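Local coordinates for protein xyloglucan-specific endo-beta-1,4-glucanase BoGH5A (Bacteroides ovatus, PDB 3ZMR) that hydrolyses internal beta-1,4-glucosidic linkages of the xyloglucan backbone with retention of the beta configuration, releasing xyloglucan oligosaccharides, at residues N130-V135 with S191-K196; G145-T148 with P153-N156; H179-E182 with T186-I189. All blocks are in the same frame, centred on the assembly; numbering follows the deposited sequence.

The catalytic domain is an eight-stranded barrel, and all three contacts belong to loops and helix around its first strands. After strand 125-127 the chain enters 130-135, the first half of interaction 1. Before that contact closes on the start of helix 191-206, two short loops open and shut in turn: interaction 2 joins 145-148 to 153-156 just ahead of helix 157-165, and interaction 3 joins 179-182 to 186-189, right before helix 191-206. Interactions 2 and 3 thus follow one another, both within the longer loop of interaction 1. Glu147 of interaction 2 forms a salt bridge with Lys196 of interaction 1, while Trp193 packs against Gln180 and His179 of interaction 3.

Interaction 1. Residues N130-V135 with S191-K196; sequences NTFEAV and SAWMDK. With BGC (beta-D-glucopyranose), chain C; BGC (beta-D-glucopyranose), chain B.
Phe132 and Trp193 meet as an offset edge-to-face pair, the rim of the phenyl ring directed at the face of the indole six-membered ring, with planes at 69° and centroids 5.7 Å apart. The closest side-chain carbons are Phe132 CD1 and Trp193 CH2, at 3.7 Å. With CG anti to the backbone N (chi1 180°), the indole is carried out to the loop, where its rim lies beside the backbone O of Phe132, 3.7 Å from Trp193 CZ2. Farther along the same side of the phenyl ring, Phe132 CZ nears Lys196 O obliquely. The lysine's amino end leads away to a salt bridge with Glu147, and the indole NE1 is bonded to Ala176 O.

This is the architecture of a (beta/alpha)8 barrel: the loop after the first barrel strand carries a substrate-binding residue on one side and packs against helix 191-206 on the other. Thr131 to Ala134 form a type I turn, closed by Ala134 N to Thr131 O. The carboxylate of Glu133 folds back over the start of the segment, OE2 taking Asn130 N at 2.7 Å and OE1 taking Thr131 N at 2.8 Å, the latter from above the carboxylate plane.

Beyond this clamp the Asn130 amide donates from ND2 to O3 of the beta-D-glucopyranose of chain C at 2.8 Å, nearly straight at 164°. With an alanine here, that sugar hydroxyl would probably lose its amide donor and a gap would open beside the glucose. The beta-D-glucopyranose of chain B lies farther off, its O5 3.6 Å from Asn130 ND2.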
loop_
_atom_site.group_PDB
_atom_site.type_symbol
_atom_site.label_atom_id
_atom_site.label_comp_id
_atom_site.label_asym_id
_atom_site.label_seq_id
_atom_site.Cartn_x
_atom_site.Cartn_y
_atom_site.Cartn_z
ATOM N N ASN A 130 6.948 9.578 13.401
ATOM C CA ASN A 130 7.992 10.614 13.541
ATOM C C ASN A 130 9.207 10.110 14.303
ATOM O O ASN A 130 9.830 10.815 15.118
ATOM C CB ASN A 130 7.444 11.886 14.171
ATOM C CG ASN A 130 6.655 12.740 13.198
ATOM O OD1 ASN A 130 6.340 12.353 12.071
ATOM N ND2 ASN A 130 6.289 13.942 13.669
ATOM N N THR A 131 9.585 8.887 13.970
ATOM C CA THR A 131 10.643 8.188 14.682
ATOM C C THR A 131 11.652 7.588 13.690
ATOM O O THR A 131 12.512 8.333 13.199
ATOM C CB THR A 131 10.063 7.238 15.739
ATOM O OG1 THR A 131 9.101 7.949 16.538
ATOM C CG2 THR A 131 11.153 6.683 16.648
ATOM N N PHE A 132 11.549 6.305 13.315
ATOM C CA PHE A 132 12.528 5.751 12.378
ATOM C C PHE A 132 12.478 6.385 10.994
ATOM O O PHE A 132 13.468 6.283 10.242
ATOM C CB PHE A 132 12.473 4.224 12.274
ATOM C CG PHE A 132 13.142 3.534 13.425
ATOM C CD1 PHE A 132 14.528 3.500 13.526
ATOM C CD2 PHE A 132 12.401 2.921 14.408
ATOM C CE1 PHE A 132 15.142 2.856 14.601
ATOM C CE2 PHE A 132 13.004 2.272 15.475
ATOM C CZ PHE A 132 14.377 2.253 15.574
ATOM N N GLU A 133 11.374 7.043 10.628
ATOM C CA GLU A 133 11.282 7.725 9.350
ATOM C C GLU A 133 11.729 9.225 9.417
ATOM O O GLU A 133 11.722 9.915 8.411
ATOM C CB GLU A 133 9.875 7.642 8.770
ATOM C CG GLU A 133 8.854 8.657 9.274
ATOM C CD GLU A 133 8.227 8.405 10.619
ATOM O OE1 GLU A 133 8.837 7.784 11.525
ATOM O OE2 GLU A 133 7.060 8.890 10.776
ATOM N N ALA A 134 12.074 9.693 10.616
ATOM C CA ALA A 134 12.498 11.093 10.806
ATOM C C ALA A 134 13.822 11.364 10.039
ATOM O O ALA A 134 14.828 10.659 10.191
ATOM C CB ALA A 134 12.682 11.374 12.276
ATOM N N VAL A 135 13.777 12.382 9.194
ATOM C CA VAL A 135 14.915 12.795 8.375
ATOM C C VAL A 135 15.018 14.335 8.433
ATOM O O VAL A 135 14.013 15.027 8.461
ATOM C CB VAL A 135 14.798 12.317 6.904
ATOM C CG1 VAL A 135 15.022 10.814 6.817
ATOM C CG2 VAL A 135 13.467 12.751 6.275
ATOM N N SER A 191 24.875 -1.289 7.898
ATOM C CA SER A 191 24.438 -2.412 8.731
ATOM C C SER A 191 24.039 -1.928 10.124
ATOM O O SER A 191 23.096 -2.466 10.740
ATOM C CB SER A 191 25.519 -3.499 8.837
ATOM O OG SER A 191 26.694 -3.001 9.445
ATOM N N ALA A 192 24.742 -0.908 10.630
ATOM C CA ALA A 192 24.459 -0.391 11.968
ATOM C C ALA A 192 23.048 0.218 12.076
ATOM O O ALA A 192 22.390 0.131 13.119
ATOM C CB ALA A 192 25.480 0.664 12.308
ATOM N N TRP A 193 22.575 0.806 10.985
ATOM C CA TRP A 193 21.205 1.333 10.949
ATOM C C TRP A 193 20.194 0.192 10.901
ATOM O O TRP A 193 19.199 0.156 11.638
ATOM C CB TRP A 193 21.011 2.217 9.733
ATOM C CG TRP A 193 19.633 2.775 9.633
ATOM C CD1 TRP A 193 18.719 2.510 8.658
ATOM C CD2 TRP A 193 18.980 3.694 10.542
ATOM N NE1 TRP A 193 17.547 3.193 8.902
ATOM C CE2 TRP A 193 17.682 3.944 10.028
ATOM C CE3 TRP A 193 19.371 4.355 11.715
ATOM C CZ2 TRP A 193 16.789 4.811 10.648
ATOM C CZ3 TRP A 193 18.493 5.221 12.325
ATOM C CH2 TRP A 193 17.219 5.440 11.804
ATOM N N MET A 194 20.453 -0.784 10.037
ATOM C CA MET A 194 19.583 -1.969 9.946
ATOM C C MET A 194 19.494 -2.655 11.304
ATOM O O MET A 194 18.431 -3.155 11.710
ATOM C CB MET A 194 20.116 -2.959 8.909
ATOM C CG MET A 194 20.114 -2.432 7.493
ATOM S SD MET A 194 18.477 -1.939 6.927
ATOM C CE MET A 194 17.526 -3.432 7.144
ATOM N N ASP A 195 20.607 -2.686 12.035
ATOM C CA ASP A 195 20.603 -3.291 13.359
ATOM C C ASP A 195 19.618 -2.577 14.297
ATOM O O ASP A 195 18.968 -3.197 15.126
ATOM C CB ASP A 195 21.985 -3.225 14.031
ATOM C CG ASP A 195 23.062 -4.084 13.356
ATOM O OD1 ASP A 195 22.746 -4.971 12.538
ATOM O OD2 ASP A 195 24.255 -3.870 13.705
ATOM N N LYS A 196 19.588 -1.243 14.233
ATOM C CA LYS A 196 18.696 -0.448 15.107
ATOM C C LYS A 196 17.224 -0.714 14.767
ATOM O O LYS A 196 16.384 -0.905 15.622
ATOM C CB LYS A 196 19.002 1.059 14.971
ATOM C CG LYS A 196 20.297 1.485 15.651
ATOM C CD LYS A 196 20.675 2.910 15.305
ATOM C CE LYS A 196 19.876 3.929 16.096
ATOM N NZ LYS A 196 20.477 5.290 15.875
HETATM C C2 BGC C . 3.450 14.275 10.924
HETATM C C3 BGC C . 4.252 15.564 11.141
HETATM C C4 BGC C . 5.561 15.490 10.344
HETATM C C5 BGC C . 5.233 15.140 8.906
HETATM C C6 BGC C . 6.438 15.015 7.990
HETATM C C1 BGC C . 3.264 13.963 9.439
HETATM O O2 BGC C . 2.177 14.430 11.566
HETATM O O3 BGC C . 4.554 15.815 12.515
HETATM O O4 BGC C . 6.232 16.754 10.290
HETATM O O5 BGC C . 4.541 13.902 8.852
HETATM O O6 BGC C . 5.953 15.311 6.698
HETATM C C2 BGC B . 8.300 17.951 10.243
HETATM C C3 BGC B . 9.672 18.131 10.890
HETATM C C4 BGC B . 9.521 18.213 12.418
HETATM C C5 BGC B . 8.642 17.076 12.940
HETATM C C6 BGC B . 8.378 17.163 14.423
HETATM C C1 BGC B . 7.525 16.815 10.889
HETATM O O2 BGC B . 8.442 17.728 8.842
HETATM O O3 BGC B . 10.303 19.287 10.293
HETATM O O4 BGC B . 10.779 18.081 13.115
HETATM O O5 BGC B . 7.384 17.061 12.279
HETATM O O6 BGC B . 7.675 18.382 14.719
#

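Interaction 2. Residues G145-T148 with P153-N156; sequences GDET and PTPN
One hydrogen bond joins the two segments: Thr154 OG1 donates to Glu147 OE2 at 2.6 Å. It uses the anti lone pair of OE2, the one turned away from the other carboxylate oxygen. Glu147 gets there by a folded path: CG sits between the backbone N and the carbonyl carbon (chi1 79°), and the chain bends again at chi2, so that the carboxylate curls across to the threonine. Thr154 CG2 flanks the same oxygen, 3.7 Å from Glu147 OE2. The second oxygen, OE1, pairs with Lys196 of helix 191-206; the carboxylate therefore bridges a hydroxyl and an ammonium group, which would probably help to keep it ionised although it is buried.

Both segments belong to the irregular loop that leads from the short strand 143-144, which is not one of the barrel strands, into helix 157-165 of the catalytic domain, and Asn156 is the N-cap of that helix, its OD1 accepting from Leu159 N. One side of the loop is shaped by an Asx turn: Asp146 OD1 accepts from Thr148 N at 2.9 Å and from Thr148 OG1 at 2.7 Å. The hydroxyl comes in on the syn lone pair, whereas the backbone N-H approaches from above the carboxylate plane. Together the two bonds tie Thr148 to Asp146 by both its backbone and its hydroxyl, while its methyl, CG2, meets Pro153 CA at 4.4 Å. Pro155, beyond Thr154, rests against Thr131 and Phe132.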
loop_
_atom_site.group_PDB
_atom_site.type_symbol
_atom_site.label_atom_id
_atom_site.label_comp_id
_atom_site.label_asym_id
_atom_site.label_seq_id
_atom_site.Cartn_x
_atom_site.Cartn_y
_atom_site.Cartn_z
ATOM N N GLY A 145 20.342 12.966 9.827
ATOM C CA GLY A 145 19.642 12.648 11.072
ATOM C C GLY A 145 19.555 11.171 11.384
ATOM O O GLY A 145 20.156 10.347 10.696
ATOM N N ASP A 146 18.781 10.857 12.411
ATOM C CA ASP A 146 18.522 9.483 12.851
ATOM C C ASP A 146 17.110 9.480 13.463
ATOM O O ASP A 146 16.362 10.456 13.296
ATOM C CB ASP A 146 19.643 8.965 13.802
ATOM C CG ASP A 146 19.665 9.618 15.189
ATOM O OD1 ASP A 146 18.734 10.344 15.565
ATOM O OD2 ASP A 146 20.618 9.327 15.953
ATOM N N GLU A 147 16.748 8.409 14.168
ATOM C CA GLU A 147 15.379 8.228 14.662
ATOM C C GLU A 147 14.945 9.225 15.709
ATOM O O GLU A 147 13.779 9.250 16.087
ATOM C CB GLU A 147 15.159 6.787 15.134
ATOM C CG GLU A 147 15.692 6.409 16.508
ATOM C CD GLU A 147 17.187 6.219 16.624
ATOM O OE1 GLU A 147 17.936 6.411 15.638
ATOM O OE2 GLU A 147 17.607 5.864 17.755
ATOM N N THR A 148 15.903 9.985 16.246
ATOM C CA THR A 148 15.637 10.980 17.292
ATOM C C THR A 148 15.516 12.392 16.739
ATOM O O THR A 148 15.255 13.337 17.513
ATOM C CB THR A 148 16.708 10.977 18.398
ATOM O OG1 THR A 148 17.953 11.500 17.893
ATOM C CG2 THR A 148 16.884 9.572 18.968
ATOM N N PRO A 153 12.417 9.626 21.320
ATOM C CA PRO A 153 13.483 8.723 21.680
ATOM C C PRO A 153 13.435 7.432 20.871
ATOM O O PRO A 153 12.454 7.158 20.179
ATOM C CB PRO A 153 13.181 8.415 23.151
ATOM C CG PRO A 153 11.693 8.531 23.271
ATOM C CD PRO A 153 11.280 9.555 22.267
ATOM N N THR A 154 14.492 6.629 20.978
ATOM C CA THR A 154 14.493 5.296 20.330
ATOM C C THR A 154 13.330 4.479 20.894
ATOM O O THR A 154 13.209 4.383 22.117
ATOM C CB THR A 154 15.823 4.573 20.597
ATOM O OG1 THR A 154 16.881 5.459 20.255
ATOM C CG2 THR A 154 15.944 3.299 19.766
ATOM N N PRO A 155 12.510 3.837 20.026
ATOM C CA PRO A 155 11.514 2.908 20.520
ATOM C C PRO A 155 12.154 1.854 21.408
ATOM O O PRO A 155 13.258 1.374 21.126
ATOM C CB PRO A 155 10.911 2.321 19.243
ATOM C CG PRO A 155 11.054 3.424 18.259
ATOM C CD PRO A 155 12.427 3.985 18.568
ATOM N N ASN A 156 11.453 1.503 22.471
ATOM C CA ASN A 156 11.956 0.587 23.478
ATOM C C ASN A 156 10.936 -0.470 23.904
ATOM O O ASN A 156 9.760 -0.448 23.508
ATOM C CB ASN A 156 12.513 1.384 24.665
ATOM C CG ASN A 156 11.453 2.221 25.356
ATOM O OD1 ASN A 156 10.276 1.880 25.362
ATOM N ND2 ASN A 156 11.876 3.301 25.984
#

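Interaction 3. Residues H179-E182 with T186-I189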
loop_
_atom_site.group_PDB
_atom_site.type_symbol
_atom_site.label_atom_id
_atom_site.label_comp_id
_atom_site.label_asym_id
_atom_site.label_seq_id
_atom_site.Cartn_x
_atom_site.Cartn_y
_atom_site.Cartn_z
ATOM N N HIS A 179 18.874 8.179 4.414
ATOM C CA HIS A 179 19.785 9.018 5.192
ATOM C C HIS A 179 20.904 8.214 5.843
ATOM O O HIS A 179 21.751 8.759 6.564
ATOM C CB HIS A 179 19.021 9.800 6.256
ATOM C CG HIS A 179 18.331 8.953 7.273
ATOM N ND1 HIS A 179 17.797 7.715 6.974
ATOM C CD2 HIS A 179 18.005 9.207 8.566
ATOM C CE1 HIS A 179 17.224 7.225 8.059
ATOM N NE2 HIS A 179 17.325 8.112 9.036
ATOM N N GLN A 180 20.922 6.910 5.571
ATOM C CA GLN A 180 21.828 5.957 6.241
ATOM C C GLN A 180 22.526 5.033 5.231
ATOM O O GLN A 180 22.817 3.860 5.544
ATOM C CB GLN A 180 21.093 5.148 7.317
ATOM C CG GLN A 180 20.531 6.008 8.429
ATOM C CD GLN A 180 21.591 6.472 9.415
ATOM O OE1 GLN A 180 22.640 5.847 9.580
ATOM N NE2 GLN A 180 21.319 7.576 10.089
ATOM N N PHE A 181 22.756 5.541 4.019
ATOM C CA PHE A 181 23.504 4.776 3.025
ATOM C C PHE A 181 25.006 4.783 3.358
ATOM O O PHE A 181 25.587 5.799 3.714
ATOM C CB PHE A 181 23.293 5.328 1.617
ATOM C CG PHE A 181 21.919 5.122 1.044
ATOM C CD1 PHE A 181 21.217 3.935 1.205
ATOM C CD2 PHE A 181 21.362 6.103 0.248
ATOM C CE1 PHE A 181 19.958 3.799 0.636
ATOM C CE2 PHE A 181 20.125 5.960 -0.364
ATOM C CZ PHE A 181 19.419 4.781 -0.173
ATOM N N GLU A 182 25.605 3.609 3.260
ATOM C CA GLU A 182 27.070 3.431 3.249
ATOM C C GLU A 182 27.643 3.783 1.866
ATOM O O GLU A 182 28.752 4.343 1.752
ATOM C CB GLU A 182 27.374 1.965 3.588
ATOM C CG GLU A 182 28.803 1.500 3.362
ATOM C CD GLU A 182 28.944 0.015 3.581
ATOM O OE1 GLU A 182 28.143 -0.545 4.364
ATOM O OE2 GLU A 182 29.848 -0.593 2.972
ATOM N N THR A 186 24.837 2.912 -4.989
ATOM C CA THR A 186 24.265 1.563 -5.032
ATOM C C THR A 186 23.144 1.381 -4.022
ATOM O O THR A 186 22.566 0.301 -3.922
ATOM C CB THR A 186 25.329 0.476 -4.766
ATOM O OG1 THR A 186 25.876 0.649 -3.453
ATOM C CG2 THR A 186 26.449 0.552 -5.813
ATOM N N TYR A 187 22.865 2.426 -3.245
ATOM C CA TYR A 187 21.789 2.415 -2.233
ATOM C C TYR A 187 22.050 1.397 -1.119
ATOM O O TYR A 187 21.104 0.843 -0.526
ATOM C CB TYR A 187 20.428 2.142 -2.862
ATOM C CG TYR A 187 20.149 2.973 -4.066
ATOM C CD1 TYR A 187 20.074 4.364 -3.971
ATOM C CD2 TYR A 187 20.003 2.392 -5.331
ATOM C CE1 TYR A 187 19.805 5.138 -5.094
ATOM C CE2 TYR A 187 19.744 3.168 -6.459
ATOM C CZ TYR A 187 19.651 4.545 -6.330
ATOM O OH TYR A 187 19.390 5.333 -7.444
ATOM N N LYS A 188 23.328 1.132 -0.848
ATOM C CA LYS A 188 23.719 0.216 0.201
ATOM C C LYS A 188 23.523 0.844 1.562
ATOM O O LYS A 188 24.106 1.867 1.872
ATOM C CB LYS A 188 25.168 -0.263 0.032
ATOM C CG LYS A 188 25.633 -1.221 1.128
ATOM C CD LYS A 188 25.021 -2.603 1.036
ATOM C CE LYS A 188 25.653 -3.553 2.050
ATOM N NZ LYS A 188 25.181 -4.953 1.861
ATOM N N ILE A 189 22.699 0.188 2.369
ATOM C CA ILE A 189 22.319 0.673 3.702
ATOM C C ILE A 189 23.322 0.222 4.755
ATOM O O ILE A 189 23.708 -0.959 4.779
ATOM C CB ILE A 189 20.894 0.181 4.075
ATOM C CG1 ILE A 189 19.884 0.700 3.049
ATOM C CG2 ILE A 189 20.493 0.674 5.463
ATOM C CD1 ILE A 189 18.581 -0.059 3.049
#
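Glu182 N donates to Lys188 O at 2.7 Å, bent to 138° at the hydrogen but well aligned with the acceptor's C=O. The same oxygen receives a CA-H...O contact from Phe181 CA at 3.2 Å, so two neighbouring residues share one carbonyl.

Phe181 and Ile189 form an antiparallel non-hydrogen-bonded pair with diverging side chains, in a tight beta hairpin. A G1 beta bulge interrupts it, Asp183 standing opposite the pair Tyr187 and Lys188, with Tyr187 in the left-handed helical region. Gln243 of helix 227-248 bonds to Tyr187 O and Ile189 N, holding the second arm against the barrel's outer layer.

Aromatic and apolar contacts gather around Phe181. Tyr187 CA lies over one face of the phenyl ring, a CH-pi contact 3.9 Å from its centroid, while the two side chains run alongside each other, their rings tilted by 58°. At the phenyl edge, Phe181 CE1 touches Ile189 CG1 at 3.9 Å.

Charged groups contribute only loosely. Glu182 and Lys188 run alongside each other, the nearest side-chain approach being Glu182 OE1 to Lys188 CG at 4.2 Å. The glutamate is extended beyond CG, whereas the lysine bends at chi2 (72°), which helps lead its amino end away, and Glu182 OE1 stays 5.9 Å from Lys188 NZ.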